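PDB 2YV7: chloride intracellular channel Clic from Drosophila melanogaster, which may insert into membranes and form chloride channels whose activity depends on pH, and may play a role in ethanol sensitivity. Local coordinates for residues E24-A29 against I86-G91; D49-A54 against L214-Q219; L134-K139 against Y191-E196; H184-G189 against T251-I256. One frame throughout, in Å; residues are numbered along the deposited sequence.

Contact 1. Residues E24-A29 against I86-G91; sequences ELIIKA and ILIDNG
Glu-24 and Ile-88 run abreast on one face of the sheet, with OE1 of Glu-24 3.6 Å from CD1 of Ile-88. The glutamate is stretched out beyond CG and passes the isoleucine branch; its other oxygen, OE2, bonds to Thr-64 on strand 60-66. On the same face, CD1 of Ile-26 slants across to CD1 of Ile-88 at 4.0 Å, and Ile-26 meets Ile-86 through their CB atoms, 4.2 Å apart. Leu-25 and Leu-87 point to the other face, toward helices 41-55 and 97-107, and touch only lightly; CD1 of Leu-25 leans instead to O of Ile-86, 3.6 Å away. Between the faces run the antiparallel ladder bonds of a thioredoxin-like sheet. Glu-24 and Ile-88 form a hydrogen-bonded pair, N of Glu-24 to O of Ile-88 at 3.0 Å and N of Ile-88 to O of Glu-24 at 2.8 Å. The next such pair is less even: 2.9 Å from N of Ile-26 to O of Ile-86, but 3.2 Å from N of Ile-86 to O of Ile-26. The chemistry is thus backbone pairing, with apolar branches filling in and the Glu-24 carboxylate bonded by Thr-64 of the neighbouring strand.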
loop_
_atom_site.group_PDB
_atom_site.type_symbol
_atom_site.label_atom_id
_atom_site.label_comp_id
_atom_site.label_asym_id
_atom_site.label_seq_id
_atom_site.Cartn_x
_atom_site.Cartn_y
_atom_site.Cartn_z
ATOM N N GLU A 24 -15.752 0.992 8.106
ATOM C CA GLU A 24 -15.510 2.225 7.361
ATOM C C GLU A 24 -14.040 2.605 7.485
ATOM O O GLU A 24 -13.513 2.691 8.589
ATOM C CB GLU A 24 -16.377 3.383 7.854
ATOM C CG GLU A 24 -16.096 4.684 7.076
ATOM C CD GLU A 24 -17.014 5.882 7.441
ATOM O OE1 GLU A 24 -17.703 5.865 8.492
ATOM O OE2 GLU A 24 -17.011 6.865 6.671
ATOM N N LEU A 25 -13.363 2.784 6.347
ATOM C CA LEU A 25 -11.991 3.270 6.363
ATOM C C LEU A 25 -11.952 4.701 5.812
ATOM O O LEU A 25 -12.324 4.941 4.676
ATOM C CB LEU A 25 -11.043 2.351 5.556
ATOM C CG LEU A 25 -9.574 2.787 5.635
ATOM C CD1 LEU A 25 -9.008 2.653 7.045
ATOM C CD2 LEU A 25 -8.793 1.916 4.607
ATOM N N ILE A 26 -11.535 5.636 6.651
ATOM C CA ILE A 26 -11.334 6.996 6.156
ATOM C C ILE A 26 -9.925 7.139 5.603
ATOM O O ILE A 26 -8.953 6.843 6.303
ATOM C CB ILE A 26 -11.565 8.051 7.239
ATOM C CG1 ILE A 26 -13.017 7.913 7.784
ATOM C CG2 ILE A 26 -11.342 9.414 6.675
ATOM C CD1 ILE A 26 -13.478 9.070 8.705
ATOM N N ILE A 27 -9.817 7.649 4.372
ATOM C CA ILE A 27 -8.494 7.846 3.720
ATOM C C ILE A 27 -8.274 9.290 3.224
ATOM O O ILE A 27 -9.221 10.011 3.005
ATOM C CB ILE A 27 -8.239 6.770 2.582
ATOM C CG1 ILE A 27 -9.083 7.057 1.342
ATOM C CG2 ILE A 27 -8.356 5.368 3.142
ATOM C CD1 ILE A 27 -8.874 6.080 0.126
ATOM N N LYS A 28 -7.017 9.686 3.037
ATOM C CA LYS A 28 -6.638 11.022 2.574
ATOM C C LYS A 28 -6.882 11.075 1.078
ATOM O O LYS A 28 -6.559 10.106 0.356
ATOM C CB LYS A 28 -5.153 11.267 2.802
ATOM C CG LYS A 28 -4.735 11.463 4.270
ATOM C CD LYS A 28 -3.206 11.449 4.435
ATOM C CE LYS A 28 -2.751 12.322 5.642
ATOM N NZ LYS A 28 -1.269 12.296 5.918
ATOM N N ALA A 29 -7.491 12.177 0.635
ATOM C CA ALA A 29 -7.745 12.447 -0.763
ATOM C C ALA A 29 -6.493 12.954 -1.433
ATOM O O ALA A 29 -5.623 13.565 -0.802
ATOM C CB ALA A 29 -8.817 13.519 -0.937
ATOM N N ILE A 86 -8.194 6.287 9.386
ATOM C CA ILE A 86 -8.961 6.104 10.612
ATOM C C ILE A 86 -9.922 4.995 10.324
ATOM O O ILE A 86 -10.574 4.986 9.275
ATOM C CB ILE A 86 -9.738 7.415 10.957
ATOM C CG1 ILE A 86 -8.759 8.497 11.413
ATOM C CG2 ILE A 86 -10.851 7.089 12.007
ATOM C CD1 ILE A 86 -9.256 9.956 11.229
ATOM N N LEU A 87 -10.041 4.020 11.247
ATOM C CA LEU A 87 -10.894 2.859 11.005
ATOM C C LEU A 87 -12.120 2.937 11.955
ATOM O O LEU A 87 -11.941 3.129 13.144
ATOM C CB LEU A 87 -10.136 1.546 11.253
ATOM C CG LEU A 87 -10.807 0.181 11.096
ATOM C CD1 LEU A 87 -9.802 -0.932 10.990
ATOM C CD2 LEU A 87 -11.763 -0.173 12.272
ATOM N N ILE A 88 -13.318 2.869 11.391
ATOM C CA ILE A 88 -14.553 3.034 12.208
ATOM C C ILE A 88 -15.302 1.724 12.136
ATOM O O ILE A 88 -15.688 1.255 11.056
ATOM C CB ILE A 88 -15.458 4.234 11.772
ATOM C CG1 ILE A 88 -14.661 5.544 11.673
ATOM C CG2 ILE A 88 -16.636 4.410 12.788
ATOM C CD1 ILE A 88 -15.500 6.743 11.248
ATOM N N ASP A 89 -15.454 1.121 13.314
ATOM C CA ASP A 89 -16.072 -0.195 13.494
ATOM C C ASP A 89 -17.286 0.011 14.436
ATOM O O ASP A 89 -17.101 0.176 15.645
ATOM C CB ASP A 89 -15.023 -1.122 14.136
ATOM C CG ASP A 89 -15.504 -2.567 14.325
ATOM O OD1 ASP A 89 -16.675 -2.915 14.018
ATOM O OD2 ASP A 89 -14.677 -3.380 14.809
ATOM N N ASN A 90 -18.505 0.054 13.881
ATOM C CA ASN A 90 -19.705 0.344 14.690
ATOM C C ASN A 90 -19.466 1.477 15.740
ATOM O O ASN A 90 -19.487 1.231 16.955
ATOM C CB ASN A 90 -20.186 -0.955 15.381
ATOM C CG ASN A 90 -21.710 -1.077 15.448
ATOM O OD1 ASN A 90 -22.407 -0.151 15.864
ATOM N ND2 ASN A 90 -22.224 -2.241 15.069
ATOM N N GLY A 91 -19.219 2.701 15.259
ATOM C CA GLY A 91 -19.105 3.903 16.121
ATOM C C GLY A 91 -17.835 4.119 16.926
ATOM O O GLY A 91 -17.584 5.240 17.441
#

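Contact 2. Residues D49-A54 against L214-Q219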
loop_
_atom_site.group_PDB
_atom_site.type_symbol
_atom_site.label_atom_id
_atom_site.label_comp_id
_atom_site.label_asym_id
_atom_site.label_seq_id
_atom_site.Cartn_x
_atom_site.Cartn_y
_atom_site.Cartn_z
ATOM N N ASP A 49 -5.818 -4.578 3.285
ATOM C CA ASP A 49 -6.137 -5.605 4.315
ATOM C C ASP A 49 -7.649 -5.759 4.368
ATOM O O ASP A 49 -8.175 -6.879 4.288
ATOM C CB ASP A 49 -5.624 -5.143 5.682
ATOM C CG ASP A 49 -4.140 -5.316 5.824
ATOM O OD1 ASP A 49 -3.630 -6.227 5.174
ATOM O OD2 ASP A 49 -3.591 -4.643 6.668
ATOM N N LEU A 50 -8.335 -4.624 4.423
ATOM C CA LEU A 50 -9.810 -4.710 4.612
ATOM C C LEU A 50 -10.537 -5.264 3.367
ATOM O O LEU A 50 -11.538 -5.995 3.445
ATOM C CB LEU A 50 -10.317 -3.334 5.033
ATOM C CG LEU A 50 -9.921 -2.926 6.449
ATOM C CD1 LEU A 50 -10.091 -1.366 6.679
ATOM C CD2 LEU A 50 -10.643 -3.755 7.538
ATOM N N TYR A 51 -10.032 -4.894 2.198
ATOM C CA TYR A 51 -10.583 -5.382 0.948
ATOM C C TYR A 51 -10.471 -6.895 0.902
ATOM O O TYR A 51 -11.423 -7.580 0.474
ATOM C CB TYR A 51 -9.894 -4.687 -0.260
ATOM C CG TYR A 51 -10.617 -4.943 -1.568
ATOM C CD1 TYR A 51 -10.497 -6.180 -2.208
ATOM C CD2 TYR A 51 -11.467 -3.958 -2.131
ATOM C CE1 TYR A 51 -11.181 -6.447 -3.356
ATOM C CE2 TYR A 51 -12.143 -4.209 -3.312
ATOM C CZ TYR A 51 -11.990 -5.469 -3.909
ATOM O OH TYR A 51 -12.648 -5.799 -5.056
ATOM N N LEU A 52 -9.306 -7.450 1.300
ATOM C CA LEU A 52 -9.126 -8.878 1.286
ATOM C C LEU A 52 -10.156 -9.547 2.232
ATOM O O LEU A 52 -10.654 -10.605 1.935
ATOM C CB LEU A 52 -7.708 -9.264 1.739
ATOM C CG LEU A 52 -6.525 -8.853 0.812
ATOM C CD1 LEU A 52 -5.193 -9.073 1.540
ATOM C CD2 LEU A 52 -6.584 -9.594 -0.495
ATOM N N LEU A 53 -10.395 -8.934 3.368
ATOM C CA LEU A 53 -11.344 -9.488 4.385
ATOM C C LEU A 53 -12.801 -9.422 3.889
ATOM O O LEU A 53 -13.602 -10.351 4.092
ATOM C CB LEU A 53 -11.181 -8.745 5.691
ATOM C CG LEU A 53 -9.835 -8.977 6.425
ATOM C CD1 LEU A 53 -9.847 -8.317 7.807
ATOM C CD2 LEU A 53 -9.532 -10.492 6.536
ATOM N N ALA A 54 -13.095 -8.362 3.165
ATOM C CA ALA A 54 -14.417 -8.144 2.573
ATOM C C ALA A 54 -14.638 -9.076 1.379
ATOM O O ALA A 54 -15.737 -9.577 1.164
ATOM C CB ALA A 54 -14.563 -6.670 2.184
ATOM N N LEU A 214 -4.305 -8.275 -8.807
ATOM C CA LEU A 214 -5.022 -8.407 -7.545
ATOM C C LEU A 214 -6.042 -7.288 -7.356
ATOM O O LEU A 214 -5.666 -6.105 -7.315
ATOM C CB LEU A 214 -3.997 -8.396 -6.380
ATOM C CG LEU A 214 -4.527 -8.762 -5.011
ATOM C CD1 LEU A 214 -4.801 -10.244 -4.889
ATOM C CD2 LEU A 214 -3.520 -8.295 -3.932
ATOM N N ASP A 215 -7.315 -7.644 -7.168
ATOM C CA ASP A 215 -8.325 -6.602 -6.994
ATOM C C ASP A 215 -8.025 -5.675 -5.818
ATOM O O ASP A 215 -8.238 -4.476 -5.922
ATOM C CB ASP A 215 -9.726 -7.189 -6.862
ATOM C CG ASP A 215 -10.248 -7.764 -8.176
ATOM O OD1 ASP A 215 -9.769 -7.338 -9.275
ATOM O OD2 ASP A 215 -11.102 -8.675 -8.099
ATOM N N ALA A 216 -7.526 -6.227 -4.713
ATOM C CA ALA A 216 -7.276 -5.413 -3.510
ATOM C C ALA A 216 -6.256 -4.349 -3.862
ATOM O O ALA A 216 -6.272 -3.216 -3.331
ATOM C CB ALA A 216 -6.768 -6.274 -2.373
ATOM N N PHE A 217 -5.286 -4.762 -4.689
ATOM C CA PHE A 217 -4.277 -3.797 -5.101
ATOM C C PHE A 217 -4.842 -2.736 -6.036
ATOM O O PHE A 217 -4.732 -1.568 -5.766
ATOM C CB PHE A 217 -3.079 -4.476 -5.760
ATOM C CG PHE A 217 -2.031 -3.483 -6.169
ATOM C CD1 PHE A 217 -1.107 -3.006 -5.210
ATOM C CD2 PHE A 217 -2.030 -2.939 -7.466
ATOM C CE1 PHE A 217 -0.111 -2.028 -5.551
ATOM C CE2 PHE A 217 -1.048 -1.932 -7.872
ATOM C CZ PHE A 217 -0.082 -1.463 -6.890
ATOM N N THR A 218 -5.442 -3.168 -7.127
ATOM C CA THR A 218 -5.845 -2.237 -8.180
ATOM C C THR A 218 -6.975 -1.315 -7.668
ATOM O O THR A 218 -6.981 -0.102 -7.949
ATOM C CB THR A 218 -6.288 -2.987 -9.468
ATOM O OG1 THR A 218 -7.552 -3.550 -9.240
ATOM C CG2 THR A 218 -5.377 -4.115 -9.885
ATOM N N GLN A 219 -7.887 -1.850 -6.844
ATOM C CA GLN A 219 -8.906 -1.017 -6.241
ATOM C C GLN A 219 -8.349 0.079 -5.286
ATOM O O GLN A 219 -8.962 1.139 -5.110
ATOM C CB GLN A 219 -9.929 -1.897 -5.508
ATOM C CG GLN A 219 -10.723 -2.776 -6.432
ATOM C CD GLN A 219 -11.542 -1.940 -7.396
ATOM O OE1 GLN A 219 -12.385 -1.136 -6.977
ATOM N NE2 GLN A 219 -11.250 -2.066 -8.684
#
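Tyr-51 reaches with its ring to the start of helix 215-220, around Ala-216, in a helix-helix contact between the two halves of this GST fold: helix 41-55 belongs to the thioredoxin-like N-terminal domain, helix 215-220 to the helical part that follows. The short segments run at 133° to each other, their axes 9.0 Å apart at the closest.

Apolar packing comes first. The backbones come nearest at Ala-216, whose CA is 5.6 Å from CA of Tyr-51, and its CB is touched from two directions, by CD1 of Tyr-51 at 3.7 Å and by CD2 of Leu-52 at 3.8 Å. With CG trans to its backbone N (chi1 -168°), Tyr-51 sends the ring out across the gap, where CD1 also lies 3.6 Å from CA of Ala-216. Leu-52 reaches over from its own helix and continues on to Met-171 and Cys-176.

The polar residues take part through their aliphatic carbons. Asp-215 offers CB, and its backbone O lies over one face of the ring; Gln-219, its chain bent at chi2, offers CG to CE2 of Tyr-51 at 3.7 Å, the ring and amide planes 41° apart. No hydrogen bond joins the two segments. Replacing Tyr-51 with an alanine would probably leave Ala-216 and the CG of Gln-219 without their ring neighbour and open a gap between the helices.

Segment 49-54 lies in the region predicted to become a transmembrane helix after insertion, so this packing would presumably have to come apart. Near the ring's outer end, OH of Tyr-51 stands 3.7 Å from CB of Asp-215.

Contact 3. Residues L134-K139 against Y191-E196; sequences LMLVKK and YFVDFE
Two helix ends meet here in the all-helical C-terminal part of the GST fold: the last turn of helix 128-136 and the chain leaving it pack on the end of helix 173-193, where Asp-194 turns out of the helix with positive phi. Val-193 is the wedge between them. Its CG1 sits 3.7 Å from O of Met-135 and 3.8 Å from N of Lys-139, filling the bend where the first chain leaves its helix, while CG2 turns to CE of Met-135 at 4.0 Å. The Lys-139 side chain runs antiparallel alongside the valine, CG 4.2 Å from CB of Val-193, and its CE passes O of Val-193. A glycine in place of Val-193 would probably leave the methyl of Met-135 and the backbone around Lys-139 without their filling and open a gap between the helix ends.

Met-135 also makes a Met-aromatic contact with Phe-195. Its chain bends at chi3 (61°), which brings CE over the ring face, 3.6 Å from CG of Phe-195; SD stands farther off, above the same ring at 4.8 Å from the centroid. The methionine chain stands nearly perpendicular to the phenylalanine side chain. Beside them, CD2 of Leu-136 reaches CB of Phe-192, 4.1 Å away. Everything across this contact is packing, with no hydrogen bond between the segments.

Helix 141-161 touches Met-135 and Phe-195 through Asn-144 and Leu-147, while Tyr-231 of helix 224-235 borders Leu-136 and Phe-192.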
loop_
_atom_site.group_PDB
_atom_site.type_symbol
_atom_site.label_atom_id
_atom_site.label_comp_id
_atom_site.label_asym_id
_atom_site.label_seq_id
_atom_site.Cartn_x
_atom_site.Cartn_y
_atom_site.Cartn_z
ATOM N N LEU A 134 15.195 8.594 0.890
ATOM C CA LEU A 134 16.535 9.187 0.813
ATOM C C LEU A 134 17.016 9.316 -0.630
ATOM O O LEU A 134 17.785 10.228 -0.980
ATOM C CB LEU A 134 17.476 8.322 1.614
ATOM C CG LEU A 134 17.262 8.322 3.134
ATOM C CD1 LEU A 134 18.320 7.411 3.621
ATOM C CD2 LEU A 134 17.411 9.730 3.779
ATOM N N MET A 135 16.592 8.382 -1.479
ATOM C CA MET A 135 16.983 8.378 -2.891
ATOM C C MET A 135 16.358 9.532 -3.631
ATOM O O MET A 135 16.946 10.126 -4.562
ATOM C CB MET A 135 16.403 7.113 -3.519
ATOM C CG MET A 135 17.127 5.950 -3.376
ATOM S SD MET A 135 16.071 4.811 -4.305
ATOM C CE MET A 135 16.055 5.506 -5.940
ATOM N N LEU A 136 15.162 9.905 -3.211
ATOM C CA LEU A 136 14.422 10.936 -3.952
ATOM C C LEU A 136 14.940 12.371 -3.706
ATOM O O LEU A 136 14.634 13.262 -4.475
ATOM C CB LEU A 136 12.936 10.913 -3.568
ATOM C CG LEU A 136 12.140 9.617 -3.905
ATOM C CD1 LEU A 136 10.691 9.765 -3.489
ATOM C CD2 LEU A 136 12.194 9.246 -5.342
ATOM N N VAL A 137 15.673 12.557 -2.618
ATOM C CA VAL A 137 16.240 13.839 -2.205
ATOM C C VAL A 137 16.931 14.535 -3.369
ATOM O O VAL A 137 16.798 15.743 -3.516
ATOM C CB VAL A 137 17.244 13.653 -1.040
ATOM C CG1 VAL A 137 18.066 14.959 -0.771
ATOM C CG2 VAL A 137 16.527 13.151 0.243
ATOM N N LYS A 138 17.708 13.756 -4.139
ATOM C CA LYS A 138 18.312 14.171 -5.412
ATOM C C LYS A 138 18.966 12.949 -6.044
ATOM O O LYS A 138 19.137 11.961 -5.352
ATOM C CB LYS A 138 19.401 15.199 -5.171
ATOM C CG LYS A 138 20.645 14.615 -4.599
ATOM C CD LYS A 138 21.825 15.545 -4.867
ATOM C CE LYS A 138 22.095 16.369 -3.656
ATOM N NZ LYS A 138 22.298 15.470 -2.481
ATOM N N LYS A 139 19.384 13.040 -7.307
ATOM C CA LYS A 139 19.986 11.899 -7.976
ATOM C C LYS A 139 21.282 11.520 -7.281
ATOM O O LYS A 139 22.201 12.331 -7.160
ATOM C CB LYS A 139 20.269 12.202 -9.450
ATOM C CG LYS A 139 20.019 10.997 -10.334
ATOM C CD LYS A 139 20.169 11.299 -11.798
ATOM C CE LYS A 139 18.878 11.825 -12.452
ATOM N NZ LYS A 139 19.188 12.015 -13.909
ATOM N N TYR A 191 10.121 8.815 -12.006
ATOM C CA TYR A 191 9.846 10.245 -12.315
ATOM C C TYR A 191 10.945 11.179 -11.799
ATOM O O TYR A 191 11.524 12.034 -12.527
ATOM C CB TYR A 191 8.500 10.650 -11.701
ATOM C CG TYR A 191 8.108 12.092 -11.960
ATOM C CD1 TYR A 191 8.548 13.142 -11.125
ATOM C CD2 TYR A 191 7.374 12.403 -13.082
ATOM C CE1 TYR A 191 8.196 14.496 -11.384
ATOM C CE2 TYR A 191 6.998 13.697 -13.329
ATOM C CZ TYR A 191 7.440 14.737 -12.500
ATOM O OH TYR A 191 7.065 16.013 -12.783
ATOM N N PHE A 192 11.286 11.023 -10.534
ATOM C CA PHE A 192 12.201 11.991 -9.907
ATOM C C PHE A 192 13.651 11.743 -10.229
ATOM O O PHE A 192 14.365 12.728 -10.491
ATOM C CB PHE A 192 12.030 12.054 -8.370
ATOM C CG PHE A 192 10.703 12.657 -7.985
ATOM C CD1 PHE A 192 10.523 14.037 -8.024
ATOM C CD2 PHE A 192 9.644 11.854 -7.673
ATOM C CE1 PHE A 192 9.291 14.605 -7.727
ATOM C CE2 PHE A 192 8.420 12.410 -7.391
ATOM C CZ PHE A 192 8.234 13.791 -7.414
ATOM N N VAL A 193 14.087 10.484 -10.176
ATOM C CA VAL A 193 15.564 10.219 -10.291
ATOM C C VAL A 193 15.898 9.160 -11.325
ATOM O O VAL A 193 17.029 8.652 -11.350
ATOM C CB VAL A 193 16.239 9.910 -8.893
ATOM C CG1 VAL A 193 16.166 11.169 -8.002
ATOM C CG2 VAL A 193 15.587 8.691 -8.231
ATOM N N ASP A 194 14.992 8.910 -12.264
ATOM C CA ASP A 194 15.237 7.893 -13.280
ATOM C C ASP A 194 15.760 6.555 -12.750
ATOM O O ASP A 194 16.693 5.937 -13.326
ATOM C CB ASP A 194 16.226 8.417 -14.339
ATOM C CG ASP A 194 16.171 7.616 -15.627
ATOM O OD1 ASP A 194 15.109 6.938 -15.953
ATOM O OD2 ASP A 194 17.230 7.676 -16.322
ATOM N N PHE A 195 15.227 6.141 -11.609
ATOM C CA PHE A 195 15.493 4.808 -11.087
ATOM C C PHE A 195 14.551 3.828 -11.686
ATOM O O PHE A 195 13.323 4.094 -11.792
ATOM C CB PHE A 195 15.301 4.805 -9.548
ATOM C CG PHE A 195 15.563 3.481 -8.925
ATOM C CD1 PHE A 195 16.879 3.047 -8.712
ATOM C CD2 PHE A 195 14.497 2.658 -8.569
ATOM C CE1 PHE A 195 17.126 1.818 -8.097
ATOM C CE2 PHE A 195 14.717 1.436 -8.025
ATOM C CZ PHE A 195 15.998 0.987 -7.763
ATOM N N GLU A 196 15.084 2.648 -12.075
ATOM C CA GLU A 196 14.243 1.529 -12.491
ATOM C C GLU A 196 14.681 0.281 -11.818
ATOM O O GLU A 196 15.863 0.103 -11.638
ATOM C CB GLU A 196 14.346 1.249 -13.990
ATOM C CG GLU A 196 13.193 1.841 -14.744
ATOM C CD GLU A 196 13.508 2.015 -16.211
ATOM O OE1 GLU A 196 14.587 1.513 -16.665
ATOM O OE2 GLU A 196 12.694 2.672 -16.891
#

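Contact 4. Residues H184-G189 against T251-I256; sequences HIRVAG and TTYIPI
The guanidinium of Arg-186 has the methyl CG2 of Thr-251 over one face, 3.5 Å from CZ; at its edge sit a water and O of Tyr-253, the carbonyl oxygen somewhat out of its plane. The Tyr-253 ring in turn takes NH2 of Arg-186 over its face, nearly above the centre. The two planes are 74° apart, so this cation-pi contact is not a flat stack: one corner of the guanidinium points into the ring, with CZ of Arg-186 4.5 Å from the ring centroid and 7° off the normal. Both terminal nitrogens grip the same carbonyl, NH1 at 2.7 Å and NH2 at 2.8 Å from O of Tyr-253. With an N-H...O angle of 134° for NH1 and much the same for NH2, neither bond is straight, as expected when two donors share one oxygen.

A bend at chi3 carries the arginine tip from helix 173-193 across to the loop. This helix runs through the C-terminal half of the GST fold, and segment 251-256, which has no regular structure, belongs to the tail that comes back over it after helix 224-235. Farther along the tail, Pro-255 and Ile-254 lean on Trp-205 of helix 202-212. From that same helix, Tyr-212 supplies its OH as a second partner for NH1 of Arg-186.

Val-187 adds an apolar touch, CG2 to CB of Thr-251 at 3.9 Å; the threonine hydroxyl bonds to Asp-224. The water bridges the cation and the tyrosine, 3.1 Å from NH2 of Arg-186 and 3.0 Å from OH of Tyr-253.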
loop_
_atom_site.group_PDB
_atom_site.type_symbol
_atom_site.label_atom_id
_atom_site.label_comp_id
_atom_site.label_asym_id
_atom_site.label_seq_id
_atom_site.Cartn_x
_atom_site.Cartn_y
_atom_site.Cartn_z
ATOM N N HIS A 184 5.265 2.982 -5.171
ATOM C CA HIS A 184 5.866 4.314 -5.046
ATOM C C HIS A 184 7.301 4.269 -5.572
ATOM O O HIS A 184 7.760 5.175 -6.209
ATOM C CB HIS A 184 5.888 4.721 -3.572
ATOM C CG HIS A 184 4.582 5.245 -3.051
ATOM N ND1 HIS A 184 3.377 4.574 -3.222
ATOM C CD2 HIS A 184 4.313 6.302 -2.251
ATOM C CE1 HIS A 184 2.403 5.284 -2.647
ATOM N NE2 HIS A 184 2.958 6.282 -1.993
ATOM N N ILE A 185 8.014 3.173 -5.290
ATOM C CA ILE A 185 9.385 2.990 -5.839
ATOM C C ILE A 185 9.377 3.085 -7.358
ATOM O O ILE A 185 10.162 3.888 -7.875
ATOM C CB ILE A 185 10.004 1.668 -5.374
ATOM C CG1 ILE A 185 10.387 1.757 -3.877
ATOM C CG2 ILE A 185 11.313 1.376 -6.134
ATOM C CD1 ILE A 185 10.748 0.323 -3.302
ATOM N N ARG A 186 8.502 2.350 -8.027
ATOM C CA ARG A 186 8.422 2.365 -9.486
ATOM C C ARG A 186 8.065 3.757 -9.950
ATOM O O ARG A 186 8.778 4.344 -10.777
ATOM C CB ARG A 186 7.382 1.382 -10.032
ATOM C CG ARG A 186 7.717 -0.077 -9.858
ATOM C CD ARG A 186 6.855 -0.912 -10.774
ATOM N NE ARG A 186 7.152 -0.674 -12.206
ATOM C CZ ARG A 186 6.443 -1.221 -13.195
ATOM N NH1 ARG A 186 5.347 -1.992 -12.972
ATOM N NH2 ARG A 186 6.835 -0.968 -14.433
ATOM N N VAL A 187 6.969 4.309 -9.431
ATOM C CA VAL A 187 6.447 5.578 -10.013
ATOM C C VAL A 187 7.307 6.790 -9.673
ATOM O O VAL A 187 7.714 7.555 -10.568
ATOM C CB VAL A 187 4.954 5.758 -9.585
ATOM C CG1 VAL A 187 4.434 7.108 -10.008
ATOM C CG2 VAL A 187 4.096 4.590 -10.187
ATOM N N ALA A 188 7.596 6.967 -8.379
ATOM C CA ALA A 188 8.315 8.142 -7.946
ATOM C C ALA A 188 9.803 7.964 -8.271
ATOM O O ALA A 188 10.458 8.904 -8.628
ATOM C CB ALA A 188 8.171 8.380 -6.473
ATOM N N GLY A 189 10.330 6.761 -8.058
ATOM C CA GLY A 189 11.709 6.422 -8.453
ATOM C C GLY A 189 12.030 6.869 -9.886
ATOM O O GLY A 189 13.032 7.566 -10.119
ATOM N N THR A 251 0.695 3.074 -13.652
ATOM C CA THR A 251 1.815 2.218 -14.071
ATOM C C THR A 251 1.505 0.742 -13.710
ATOM O O THR A 251 1.376 0.373 -12.514
ATOM C CB THR A 251 3.129 2.649 -13.421
ATOM O OG1 THR A 251 3.580 3.922 -13.990
ATOM C CG2 THR A 251 4.236 1.531 -13.577
ATOM N N THR A 252 1.508 -0.106 -14.733
ATOM C CA THR A 252 1.256 -1.534 -14.584
ATOM C C THR A 252 2.130 -2.442 -15.450
ATOM O O THR A 252 2.014 -3.703 -15.374
ATOM C CB THR A 252 -0.210 -1.960 -14.823
ATOM O OG1 THR A 252 -0.574 -1.628 -16.174
ATOM C CG2 THR A 252 -1.177 -1.357 -13.776
ATOM N N TYR A 253 3.005 -1.852 -16.260
ATOM C CA TYR A 253 3.756 -2.702 -17.198
ATOM C C TYR A 253 4.834 -3.493 -16.510
ATOM O O TYR A 253 5.365 -3.087 -15.477
ATOM C CB TYR A 253 4.374 -1.878 -18.355
ATOM C CG TYR A 253 5.456 -0.945 -17.921
ATOM C CD1 TYR A 253 5.141 0.325 -17.468
ATOM C CD2 TYR A 253 6.795 -1.320 -17.966
ATOM C CE1 TYR A 253 6.117 1.185 -17.064
ATOM C CE2 TYR A 253 7.783 -0.443 -17.576
ATOM C CZ TYR A 253 7.431 0.797 -17.119
ATOM O OH TYR A 253 8.392 1.698 -16.691
ATOM N N ILE A 254 5.178 -4.618 -17.116
ATOM C CA ILE A 254 6.240 -5.506 -16.637
ATOM C C ILE A 254 7.270 -5.514 -17.813
ATOM O O ILE A 254 6.876 -5.779 -18.972
ATOM C CB ILE A 254 5.664 -6.880 -16.324
ATOM C CG1 ILE A 254 4.481 -6.809 -15.300
ATOM C CG2 ILE A 254 6.766 -7.868 -15.871
ATOM C CD1 ILE A 254 4.970 -6.354 -13.887
ATOM N N PRO A 255 8.550 -5.142 -17.551
ATOM C CA PRO A 255 9.559 -5.088 -18.620
ATOM C C PRO A 255 10.074 -6.444 -19.090
ATOM O O PRO A 255 10.925 -6.496 -19.977
ATOM C CB PRO A 255 10.677 -4.189 -18.031
ATOM C CG PRO A 255 10.537 -4.358 -16.553
ATOM C CD PRO A 255 9.109 -4.708 -16.255
ATOM N N ILE A 256 9.557 -7.530 -18.539
ATOM C CA ILE A 256 9.999 -8.868 -18.988
ATOM C C ILE A 256 8.808 -9.760 -19.189
ATOM O O ILE A 256 7.724 -9.439 -18.719
ATOM C CB ILE A 256 10.975 -9.530 -17.986
ATOM C CG1 ILE A 256 10.358 -9.610 -16.582
ATOM C CG2 ILE A 256 12.278 -8.743 -17.931
ATOM C CD1 ILE A 256 11.121 -10.530 -15.620
HETATM O O HOH W 1 9.576 0.429 -14.281
#

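Overall arrangement
The four contacts follow the GST fold from its thioredoxin-like sheet to the far helices. Contact 1 lies in the sheet and touches contact 2, whose helix 41-55 follows strand 22-28: CB of Leu-25 is 4.0 Å from CD1 of Leu-50. Contacts 3 and 4 share helix 173-193 and touch, their centres about 13 Å apart and about 33 and 29 Å from that of contact 1, across the chain's centre. Along the chain contact 1 closes before either opens, contact 3 falls between the segments of contact 2, contact 2 crosses contacts 1 and 4, and contacts 3 and 4 cross each other. The N-terminal half, which may insert into membranes, thus meets the helical half at contact 2.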